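Local coordinates for protein glycoside hydrolase (Streptococcus pneumoniae serotype 4, PDB 6ORH) that probably hydrolyses alpha-L-fucosyl linkages, acting beside a second, complementary fucosidase in the complete breakdown of host-derived carbohydrate antigens, at residues E321-D326 against K416-G421; D377-R382 against Q427-V432; I364-D369 against T443-Y448. The protein carries 2 engineered substitutions. All coordinates share one frame; numbering follows the deposited sequence.

Contact 1 joins the C-terminal beta-sandwich to the catalytic barrel, while contacts 2 and 3 lie between its two sheets. The centres of contacts 1 and 2 are about 10 Å apart, and a probable backbone hydrogen bond from Leu419 N to Ile379 O (2.8 Å) joins them. Contacts 2 and 3 have centres about 5 Å apart. Asp326 OD1 ties contact 1 to contact 3 through Leu447 N at 3.1 Å. The glycan pocket of the catalytic domain is lined by residues from between 28 and 264, none of them in these contacts. The sandwich has its own sugar site at Val403-Gln405, and a bound N-acetylglucosamine unit lies about 14 Å from the side chain of Ile429.

Contact 1: E321-D326 against K416-G421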
loop_
_atom_site.group_PDB
_atom_site.type_symbol
_atom_site.label_atom_id
_atom_site.label_comp_id
_atom_site.label_asym_id
_atom_site.label_seq_id
_atom_site.Cartn_x
_atom_site.Cartn_y
_atom_site.Cartn_z
ATOM N N GLU A 321 -22.144 -9.509 4.100
ATOM C CA GLU A 321 -22.468 -8.524 5.130
ATOM C C GLU A 321 -21.958 -7.136 4.734
ATOM O O GLU A 321 -22.669 -6.142 4.915
ATOM C CB GLU A 321 -21.954 -8.964 6.496
ATOM C CG GLU A 321 -22.645 -10.215 7.025
ATOM C CD GLU A 321 -24.140 -10.114 7.300
ATOM O OE1 GLU A 321 -24.663 -8.983 7.431
ATOM O OE2 GLU A 321 -24.782 -11.178 7.389
ATOM N N LEU A 322 -20.735 -7.061 4.185
ATOM C CA LEU A 322 -20.167 -5.774 3.782
ATOM C C LEU A 322 -21.134 -5.033 2.866
ATOM O O LEU A 322 -21.348 -3.821 2.994
ATOM C CB LEU A 322 -18.848 -6.042 3.030
ATOM C CG LEU A 322 -18.200 -4.802 2.399
ATOM C CD1 LEU A 322 -17.640 -3.895 3.496
ATOM C CD2 LEU A 322 -17.070 -5.247 1.481
ATOM N N TYR A 323 -21.658 -5.753 1.864
ATOM C CA TYR A 323 -22.410 -5.137 0.792
ATOM C C TYR A 323 -23.910 -5.103 1.086
ATOM O O TYR A 323 -24.682 -4.661 0.248
ATOM C CB TYR A 323 -22.196 -5.929 -0.500
ATOM C CG TYR A 323 -20.801 -5.852 -1.059
ATOM C CD1 TYR A 323 -20.231 -4.639 -1.412
ATOM C CD2 TYR A 323 -20.069 -7.012 -1.244
ATOM C CE1 TYR A 323 -18.950 -4.592 -1.947
ATOM C CE2 TYR A 323 -18.802 -6.982 -1.789
ATOM C CZ TYR A 323 -18.239 -5.765 -2.136
ATOM O OH TYR A 323 -16.976 -5.787 -2.663
ATOM N N LYS A 324 -24.317 -5.525 2.291
ATOM C CA LYS A 324 -25.726 -5.656 2.651
ATOM C C LYS A 324 -26.467 -4.332 2.429
ATOM O O LYS A 324 -27.568 -4.304 1.881
ATOM C CB LYS A 324 -25.792 -6.180 4.086
ATOM C CG LYS A 324 -27.181 -6.414 4.671
ATOM C CD LYS A 324 -27.098 -7.177 5.987
ATOM C CE LYS A 324 -28.272 -8.105 6.249
ATOM N NZ LYS A 324 -27.914 -9.194 7.197
ATOM N N GLU A 325 -25.847 -3.216 2.825
ATOM C CA GLU A 325 -26.491 -1.928 2.630
ATOM C C GLU A 325 -25.514 -0.894 2.079
ATOM O O GLU A 325 -24.515 -0.566 2.717
ATOM C CB GLU A 325 -27.090 -1.401 3.936
ATOM C CG GLU A 325 -28.008 -0.225 3.666
ATOM C CD GLU A 325 -28.538 0.537 4.870
ATOM O OE1 GLU A 325 -28.286 0.105 6.019
ATOM O OE2 GLU A 325 -29.179 1.588 4.642
ATOM N N ASP A 326 -25.879 -0.375 0.911
ATOM C CA ASP A 326 -25.244 0.799 0.336
ATOM C C ASP A 326 -25.873 2.043 0.966
ATOM O O ASP A 326 -26.983 2.444 0.577
ATOM C CB ASP A 326 -25.436 0.817 -1.186
ATOM C CG ASP A 326 -24.777 2.005 -1.866
ATOM O OD1 ASP A 326 -24.176 2.821 -1.148
ATOM O OD2 ASP A 326 -24.893 2.106 -3.106
ATOM N N LYS A 416 -13.629 -1.027 -10.386
ATOM C CA LYS A 416 -14.195 -0.890 -9.058
ATOM C C LYS A 416 -13.059 -0.644 -8.083
ATOM O O LYS A 416 -12.083 -1.388 -8.058
ATOM C CB LYS A 416 -14.890 -2.201 -8.679
ATOM C CG LYS A 416 -15.312 -2.331 -7.218
ATOM C CD LYS A 416 -16.183 -3.586 -7.054
ATOM C CE LYS A 416 -16.466 -3.948 -5.610
ATOM N NZ LYS A 416 -17.371 -5.129 -5.542
ATOM N N ARG A 417 -13.209 0.398 -7.249
ATOM C CA ARG A 417 -12.215 0.717 -6.239
ATOM C C ARG A 417 -12.944 0.797 -4.901
ATOM O O ARG A 417 -13.931 1.534 -4.780
ATOM C CB ARG A 417 -11.586 2.093 -6.548
ATOM C CG ARG A 417 -10.551 2.588 -5.545
ATOM C CD ARG A 417 -9.291 1.723 -5.593
ATOM N NE ARG A 417 -8.372 1.942 -4.478
ATOM C CZ ARG A 417 -7.266 2.667 -4.532
ATOM N NH1 ARG A 417 -6.956 3.399 -5.607
ATOM N NH2 ARG A 417 -6.486 2.698 -3.460
ATOM N N LEU A 418 -12.470 0.009 -3.944
ATOM C CA LEU A 418 -12.912 0.136 -2.560
ATOM C C LEU A 418 -11.813 0.906 -1.853
ATOM O O LEU A 418 -10.616 0.689 -2.097
ATOM C CB LEU A 418 -13.126 -1.248 -1.938
ATOM C CG LEU A 418 -14.185 -2.089 -2.638
ATOM C CD1 LEU A 418 -14.201 -3.519 -2.071
ATOM C CD2 LEU A 418 -15.564 -1.448 -2.502
ATOM N N LEU A 419 -12.214 1.932 -1.118
ATOM C CA LEU A 419 -11.230 2.603 -0.297
ATOM C C LEU A 419 -11.708 2.682 1.159
ATOM O O LEU A 419 -12.773 3.234 1.412
ATOM C CB LEU A 419 -11.036 3.999 -0.892
ATOM C CG LEU A 419 -10.016 4.860 -0.157
ATOM C CD1 LEU A 419 -8.596 4.321 -0.386
ATOM C CD2 LEU A 419 -10.133 6.287 -0.684
ATOM N N ARG A 420 -10.922 2.112 2.076
ATOM C CA ARG A 420 -11.282 2.095 3.488
ATOM C C ARG A 420 -10.708 3.323 4.175
ATOM O O ARG A 420 -9.681 3.874 3.766
ATOM C CB ARG A 420 -10.740 0.842 4.175
ATOM C CG ARG A 420 -11.518 -0.405 3.779
ATOM C CD ARG A 420 -10.907 -1.649 4.396
ATOM N NE ARG A 420 -9.572 -1.907 3.883
ATOM C CZ ARG A 420 -8.739 -2.843 4.346
ATOM N NH1 ARG A 420 -9.105 -3.640 5.339
ATOM N NH2 ARG A 420 -7.564 -3.025 3.780
ATOM N N GLY A 421 -11.417 3.720 5.229
ATOM C CA GLY A 421 -10.966 4.782 6.110
ATOM C C GLY A 421 -11.382 4.433 7.530
ATOM O O GLY A 421 -11.993 3.387 7.750
#
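The ring of Tyr323 carries Leu322 CD2 on one face, 3.8 Å above the plane and displaced toward the rim, while its hydroxyl reaches across to Lys416 and Leu418. Lys416 NZ approaches the ring obliquely and donates a hydrogen bond to Tyr323 OH over 3.0 Å. The two side chains approach from opposite directions. A fully stretched lysine makes this possible: CG lies anti to the backbone N (chi1 169°) and the chain stays extended beyond it, so that NZ ends beside the phenol oxygen. Leu418, two residues further on and pointing to the same side, brings CD1 to within 3.6 Å of Tyr323 OH and gives the hydroxyl an apolar neighbour.

The polar ends have further partners in the surrounding barrel. Lys416 NZ forms a salt bridge with Glu22, and Tyr323 OH is hydrogen-bonded to the hydroxyl of Tyr282; the charge of Glu22 would be expected to stabilise the buried ammonium group. Tyr448 meets the Tyr323 ring in an edge-to-face pair. Polar and apolar groups thus interlock where the chain leaves helix 306-322 and strand 417-426 turns its outer face to the barrel, a seam between the two domains; a TIM barrel followed by a beta-sandwich is the arrangement known from GH29 fucosidases.

Contact 2: D377-R382 against Q427-V432; sequences DVIELR and QKIRVV
This is apolar packing between the two sheets of the C-terminal beta-sandwich, with Ile379 and Leu381 on one sheet facing Ile429 and Val431 on the other. Strands 378-382 and 428-432 pass 10.7 Å apart at the closest approach of their axes and are inclined at 41° to each other, a spacing filled by side chains rather than by backbone hydrogen bonds. Val431 is shared by both residues of the facing strand. Its CG2 takes the end of Ile379, whose CD1 lies 3.6 Å away, the two side chains crossing at a slant. The long arm of Ile379 reaches this far because CG1 is anti to the backbone N (chi1 -170°) and the chain continues straight to CD1. Ile379 CD1 also makes a looser contact with Ile429 CG2, at 4.5 Å. Leu381 meets Val431 tip to tip instead, its CD1 standing 4.2 Å from Val431 CG1.

The other face of strand 378-382 carries the charged pair Glu380 and Arg382. Arg382 NE donates to Glu380 OE2 at 2.7 Å with an N-H...O angle of 161°, the carboxylate oxygen lying close to the guanidinium plane; the additional bond from NH2 is weak. Glu380 OE2 also receives Lys444 NZ and probably helps to offset the two nearby positive charges. On the far side of strand 428-432, Arg430 points away from the core; on that outer side it pairs with Glu367, makes a cation-pi contact with Trp404 of the sugar site and forms a salt bridge to Glu176 of the second subunit. Asp377 and Val378 form a classic beta bulge opposite Tyr448. Such face-to-face packing of two antiparallel sheets is that of a beta-sandwich, here of the F5/8 type C (discoidin-like) family.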
loop_
_atom_site.group_PDB
_atom_site.type_symbol
_atom_site.label_atom_id
_atom_site.label_comp_id
_atom_site.label_asym_id
_atom_site.label_seq_id
_atom_site.Cartn_x
_atom_site.Cartn_y
_atom_site.Cartn_z
ATOM N N ASP A 377 -17.172 3.072 6.727
ATOM C CA ASP A 377 -15.721 3.025 6.711
ATOM C C ASP A 377 -15.214 2.548 5.350
ATOM O O ASP A 377 -14.020 2.282 5.229
ATOM C CB ASP A 377 -15.129 2.158 7.828
ATOM C CG ASP A 377 -15.613 0.709 7.869
ATOM O OD1 ASP A 377 -16.523 0.333 7.090
ATOM O OD2 ASP A 377 -15.128 -0.012 8.749
ATOM N N VAL A 378 -16.116 2.440 4.366
ATOM C CA VAL A 378 -15.711 2.058 3.014
ATOM C C VAL A 378 -16.429 2.935 2.000
ATOM O O VAL A 378 -17.653 3.056 2.025
ATOM C CB VAL A 378 -15.999 0.581 2.692
ATOM C CG1 VAL A 378 -15.425 0.237 1.304
ATOM C CG2 VAL A 378 -15.419 -0.351 3.741
ATOM N N ILE A 379 -15.677 3.475 1.028
ATOM C CA ILE A 379 -16.295 4.087 -0.141
ATOM C C ILE A 379 -15.962 3.241 -1.379
ATOM O O ILE A 379 -14.859 2.728 -1.470
ATOM C CB ILE A 379 -15.895 5.575 -0.307
ATOM C CG1 ILE A 379 -16.743 6.264 -1.382
ATOM C CG2 ILE A 379 -14.386 5.699 -0.581
ATOM C CD1 ILE A 379 -16.603 7.791 -1.490
ATOM N N GLU A 380 -16.948 3.045 -2.267
ATOM C CA GLU A 380 -16.731 2.369 -3.551
ATOM C C GLU A 380 -16.976 3.360 -4.689
ATOM O O GLU A 380 -17.977 4.089 -4.707
ATOM C CB GLU A 380 -17.669 1.155 -3.677
ATOM C CG GLU A 380 -17.608 0.513 -5.082
ATOM C CD GLU A 380 -18.606 -0.626 -5.255
ATOM O OE1 GLU A 380 -18.917 -1.290 -4.257
ATOM O OE2 GLU A 380 -19.056 -0.854 -6.406
ATOM N N LEU A 381 -16.051 3.406 -5.670
ATOM C CA LEU A 381 -16.195 4.215 -6.871
ATOM C C LEU A 381 -16.033 3.265 -8.060
ATOM O O LEU A 381 -15.237 2.316 -7.967
ATOM C CB LEU A 381 -15.059 5.252 -6.910
ATOM C CG LEU A 381 -14.909 6.190 -5.705
ATOM C CD1 LEU A 381 -13.700 7.108 -5.910
ATOM C CD2 LEU A 381 -16.166 7.017 -5.492
ATOM N N ARG A 382 -16.709 3.533 -9.176
ATOM C CA ARG A 382 -16.498 2.739 -10.393
ATOM C C ARG A 382 -16.433 3.648 -11.617
ATOM O O ARG A 382 -17.248 4.566 -11.798
ATOM C CB ARG A 382 -17.653 1.763 -10.649
ATOM C CG ARG A 382 -17.838 0.721 -9.557
ATOM C CD ARG A 382 -18.703 -0.419 -10.093
ATOM N NE ARG A 382 -19.027 -1.376 -9.049
ATOM C CZ ARG A 382 -19.566 -2.570 -9.306
ATOM N NH1 ARG A 382 -19.802 -2.913 -10.564
ATOM N NH2 ARG A 382 -19.851 -3.405 -8.322
ATOM N N GLN A 427 -22.762 12.949 7.318
ATOM C CA GLN A 427 -23.874 13.134 6.416
ATOM C C GLN A 427 -23.378 13.662 5.071
ATOM O O GLN A 427 -24.051 13.468 4.058
ATOM C CB GLN A 427 -24.864 14.115 7.044
ATOM C CG GLN A 427 -26.051 14.411 6.144
ATOM C CD GLN A 427 -27.168 15.085 6.907
ATOM O OE1 GLN A 427 -27.298 14.926 8.124
ATOM N NE2 GLN A 427 -27.948 15.860 6.178
ATOM N N LYS A 428 -22.243 14.392 5.085
ATOM C CA LYS A 428 -21.728 14.981 3.861
ATOM C C LYS A 428 -20.335 14.441 3.541
ATOM O O LYS A 428 -19.468 14.368 4.410
ATOM C CB LYS A 428 -21.750 16.507 3.934
ATOM C CG LYS A 428 -23.155 17.074 4.143
ATOM C CD LYS A 428 -23.223 18.572 4.088
ATOM C CE LYS A 428 -24.613 19.100 4.382
ATOM N NZ LYS A 428 -24.671 20.567 4.157
ATOM N N ILE A 429 -20.162 14.064 2.269
ATOM C CA ILE A 429 -18.922 13.475 1.771
ATOM C C ILE A 429 -18.534 14.191 0.485
ATOM O O ILE A 429 -19.405 14.526 -0.314
ATOM C CB ILE A 429 -19.129 11.957 1.520
ATOM C CG1 ILE A 429 -19.580 11.194 2.777
ATOM C CG2 ILE A 429 -17.883 11.330 0.907
ATOM C CD1 ILE A 429 -21.102 11.137 2.939
ATOM N N ARG A 430 -17.220 14.396 0.247
ATOM C CA ARG A 430 -16.772 14.919 -1.036
ATOM C C ARG A 430 -15.845 13.900 -1.687
ATOM O O ARG A 430 -14.977 13.334 -1.012
ATOM C CB ARG A 430 -15.999 16.236 -0.899
ATOM C CG ARG A 430 -16.918 17.426 -0.630
ATOM C CD ARG A 430 -16.213 18.639 -0.058
ATOM N NE ARG A 430 -17.225 19.704 0.040
ATOM C CZ ARG A 430 -16.987 20.942 0.484
ATOM N NH1 ARG A 430 -15.766 21.315 0.844
ATOM N NH2 ARG A 430 -17.978 21.817 0.539
ATOM N N VAL A 431 -16.102 13.656 -2.974
ATOM C CA VAL A 431 -15.187 12.895 -3.819
ATOM C C VAL A 431 -14.544 13.908 -4.757
ATOM O O VAL A 431 -15.228 14.609 -5.522
ATOM C CB VAL A 431 -15.912 11.754 -4.562
ATOM C CG1 VAL A 431 -14.990 11.054 -5.571
ATOM C CG2 VAL A 431 -16.402 10.723 -3.546
ATOM N N VAL A 432 -13.199 13.979 -4.718
ATOM C CA VAL A 432 -12.500 14.986 -5.495
ATOM C C VAL A 432 -11.561 14.276 -6.462
ATOM O O VAL A 432 -10.615 13.620 -6.020
ATOM C CB VAL A 432 -11.741 15.992 -4.611
ATOM C CG1 VAL A 432 -11.118 17.109 -5.444
ATOM C CG2 VAL A 432 -12.631 16.594 -3.523
#

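Contact 3: I364-D369 against T443-Y448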
loop_
_atom_site.group_PDB
_atom_site.type_symbol
_atom_site.label_atom_id
_atom_site.label_comp_id
_atom_site.label_asym_id
_atom_site.label_seq_id
_atom_site.Cartn_x
_atom_site.Cartn_y
_atom_site.Cartn_z
ATOM N N ILE A 364 -12.268 18.272 -9.845
ATOM C CA ILE A 364 -13.720 18.124 -9.844
ATOM C C ILE A 364 -14.190 17.618 -8.486
ATOM O O ILE A 364 -13.746 16.580 -7.987
ATOM C CB ILE A 364 -14.208 17.252 -11.022
ATOM C CG1 ILE A 364 -14.062 17.962 -12.368
ATOM C CG2 ILE A 364 -15.661 16.802 -10.794
ATOM C CD1 ILE A 364 -14.239 17.076 -13.582
ATOM N N GLN A 365 -15.151 18.347 -7.901
ATOM C CA GLN A 365 -15.594 18.025 -6.564
ATOM C C GLN A 365 -17.058 17.606 -6.616
ATOM O O GLN A 365 -17.910 18.425 -6.972
ATOM C CB GLN A 365 -15.412 19.248 -5.667
ATOM C CG GLN A 365 -15.917 19.021 -4.254
ATOM C CD GLN A 365 -15.405 20.125 -3.370
ATOM O OE1 GLN A 365 -14.195 20.306 -3.218
ATOM N NE2 GLN A 365 -16.323 20.921 -2.850
ATOM N N LEU A 366 -17.318 16.337 -6.282
ATOM C CA LEU A 366 -18.677 15.822 -6.115
ATOM C C LEU A 366 -18.980 15.778 -4.621
ATOM O O LEU A 366 -18.187 15.265 -3.836
ATOM C CB LEU A 366 -18.767 14.410 -6.718
ATOM C CG LEU A 366 -18.617 14.340 -8.231
ATOM C CD1 LEU A 366 -18.300 12.915 -8.688
ATOM C CD2 LEU A 366 -19.896 14.863 -8.890
ATOM N N GLU A 367 -20.136 16.323 -4.199
ATOM C CA GLU A 367 -20.483 16.267 -2.785
ATOM C C GLU A 367 -21.781 15.483 -2.632
ATOM O O GLU A 367 -22.753 15.750 -3.362
ATOM C CB GLU A 367 -20.656 17.682 -2.220
ATOM C CG GLU A 367 -20.944 17.697 -0.722
ATOM C CD GLU A 367 -20.831 19.081 -0.097
ATOM O OE1 GLU A 367 -19.915 19.826 -0.467
ATOM O OE2 GLU A 367 -21.678 19.427 0.755
ATOM N N LEU A 368 -21.765 14.513 -1.712
ATOM C CA LEU A 368 -22.942 13.700 -1.419
ATOM C C LEU A 368 -23.531 14.196 -0.107
ATOM O O LEU A 368 -22.790 14.418 0.850
ATOM C CB LEU A 368 -22.570 12.221 -1.245
ATOM C CG LEU A 368 -22.355 11.442 -2.543
ATOM C CD1 LEU A 368 -21.031 11.842 -3.170
ATOM C CD2 LEU A 368 -22.356 9.944 -2.289
ATOM N N ASP A 369 -24.871 14.316 -0.076
ATOM C CA ASP A 369 -25.616 14.572 1.149
ATOM C C ASP A 369 -26.511 13.363 1.408
ATOM O O ASP A 369 -27.436 13.122 0.646
ATOM C CB ASP A 369 -26.452 15.854 1.012
ATOM C CG ASP A 369 -27.216 16.211 2.287
ATOM O OD1 ASP A 369 -27.289 15.373 3.206
ATOM O OD2 ASP A 369 -27.722 17.349 2.351
ATOM N N THR A 443 -19.738 5.516 -12.657
ATOM C CA THR A 443 -21.048 4.891 -12.789
ATOM C C THR A 443 -21.769 4.795 -11.449
ATOM O O THR A 443 -22.986 4.585 -11.423
ATOM C CB THR A 443 -20.953 3.493 -13.405
ATOM O OG1 THR A 443 -20.226 2.602 -12.541
ATOM C CG2 THR A 443 -20.330 3.522 -14.785
ATOM N N LYS A 444 -21.039 4.958 -10.353
ATOM C CA LYS A 444 -21.558 4.617 -9.038
ATOM C C LYS A 444 -20.616 5.161 -7.966
ATOM O O LYS A 444 -19.375 5.134 -8.123
ATOM C CB LYS A 444 -21.563 3.090 -8.899
ATOM C CG LYS A 444 -22.187 2.499 -7.639
ATOM C CD LYS A 444 -21.912 1.002 -7.677
ATOM C CE LYS A 444 -21.947 0.322 -6.337
ATOM N NZ LYS A 444 -21.707 -1.117 -6.505
ATOM N N ILE A 445 -21.215 5.679 -6.882
ATOM C CA ILE A 445 -20.531 5.887 -5.615
ATOM C C ILE A 445 -21.386 5.205 -4.546
ATOM O O ILE A 445 -22.594 5.462 -4.490
ATOM C CB ILE A 445 -20.318 7.379 -5.276
ATOM C CG1 ILE A 445 -19.432 8.096 -6.301
ATOM C CG2 ILE A 445 -19.751 7.532 -3.871
ATOM C CD1 ILE A 445 -19.601 9.593 -6.293
ATOM N N SER A 446 -20.766 4.298 -3.790
ATOM C CA SER A 446 -21.420 3.557 -2.717
ATOM C C SER A 446 -20.645 3.738 -1.414
ATOM O O SER A 446 -19.452 4.043 -1.441
ATOM C CB SER A 446 -21.594 2.084 -3.076
ATOM O OG SER A 446 -22.427 1.961 -4.243
ATOM N N LEU A 447 -21.331 3.551 -0.272
ATOM C CA LEU A 447 -20.726 3.614 1.048
ATOM C C LEU A 447 -21.175 2.392 1.843
ATOM O O LEU A 447 -22.356 2.019 1.778
ATOM C CB LEU A 447 -21.197 4.877 1.784
ATOM C CG LEU A 447 -20.672 6.205 1.233
ATOM C CD1 LEU A 447 -21.436 7.377 1.854
ATOM C CD2 LEU A 447 -19.172 6.329 1.498
ATOM N N TYR A 448 -20.221 1.796 2.559
ATOM C CA TYR A 448 -20.503 0.620 3.377
ATOM C C TYR A 448 -19.818 0.704 4.734
ATOM O O TYR A 448 -18.829 1.417 4.934
ATOM C CB TYR A 448 -20.017 -0.674 2.714
ATOM C CG TYR A 448 -20.373 -0.821 1.260
ATOM C CD1 TYR A 448 -21.677 -1.091 0.841
ATOM C CD2 TYR A 448 -19.383 -0.729 0.287
ATOM C CE1 TYR A 448 -22.003 -1.249 -0.496
ATOM C CE2 TYR A 448 -19.698 -0.870 -1.054
ATOM C CZ TYR A 448 -20.996 -1.129 -1.450
ATOM O OH TYR A 448 -21.308 -1.259 -2.769
#
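Strands 364-369 and 444-448 lie on facing sheets and are steeply inclined to each other, closest at Leu368 and Ile445, whose CA atoms lie 9.2 Å apart. Ile445 meets Leu368 with both of its branches. Its CG2 packs at 3.9 Å against Leu368 CD2, and its CD1 lies 4.1 Å from Leu368 CD1, so that the forked end of the leucine is matched methyl for methyl while the two side chains cross. With CG1 of Ile445 anti to the carbonyl carbon (chi1 -62°), Ile445 CD1 also lies 4.3 Å from Leu366 CD1, one turn of the strand's zigzag away on the same inward face.

In the F5/8 type C beta-sandwich, these residues belong to the hydrophobic filling between the sheets, which continues through Ile379 and Leu381 beside Ile445 and through Val333 beside Leu366 and Leu368. Leu347 touches both Leu366 and Ile445, bringing a loop segment against the core. That loop includes His346 and Asp349, calcium-binding residues seen in a structure of this protein, each with its side chain about 10 Å from that of Ile445. Thr443, just ahead of the strand, belongs to the same calcium site, although the ion is not bound to this chain.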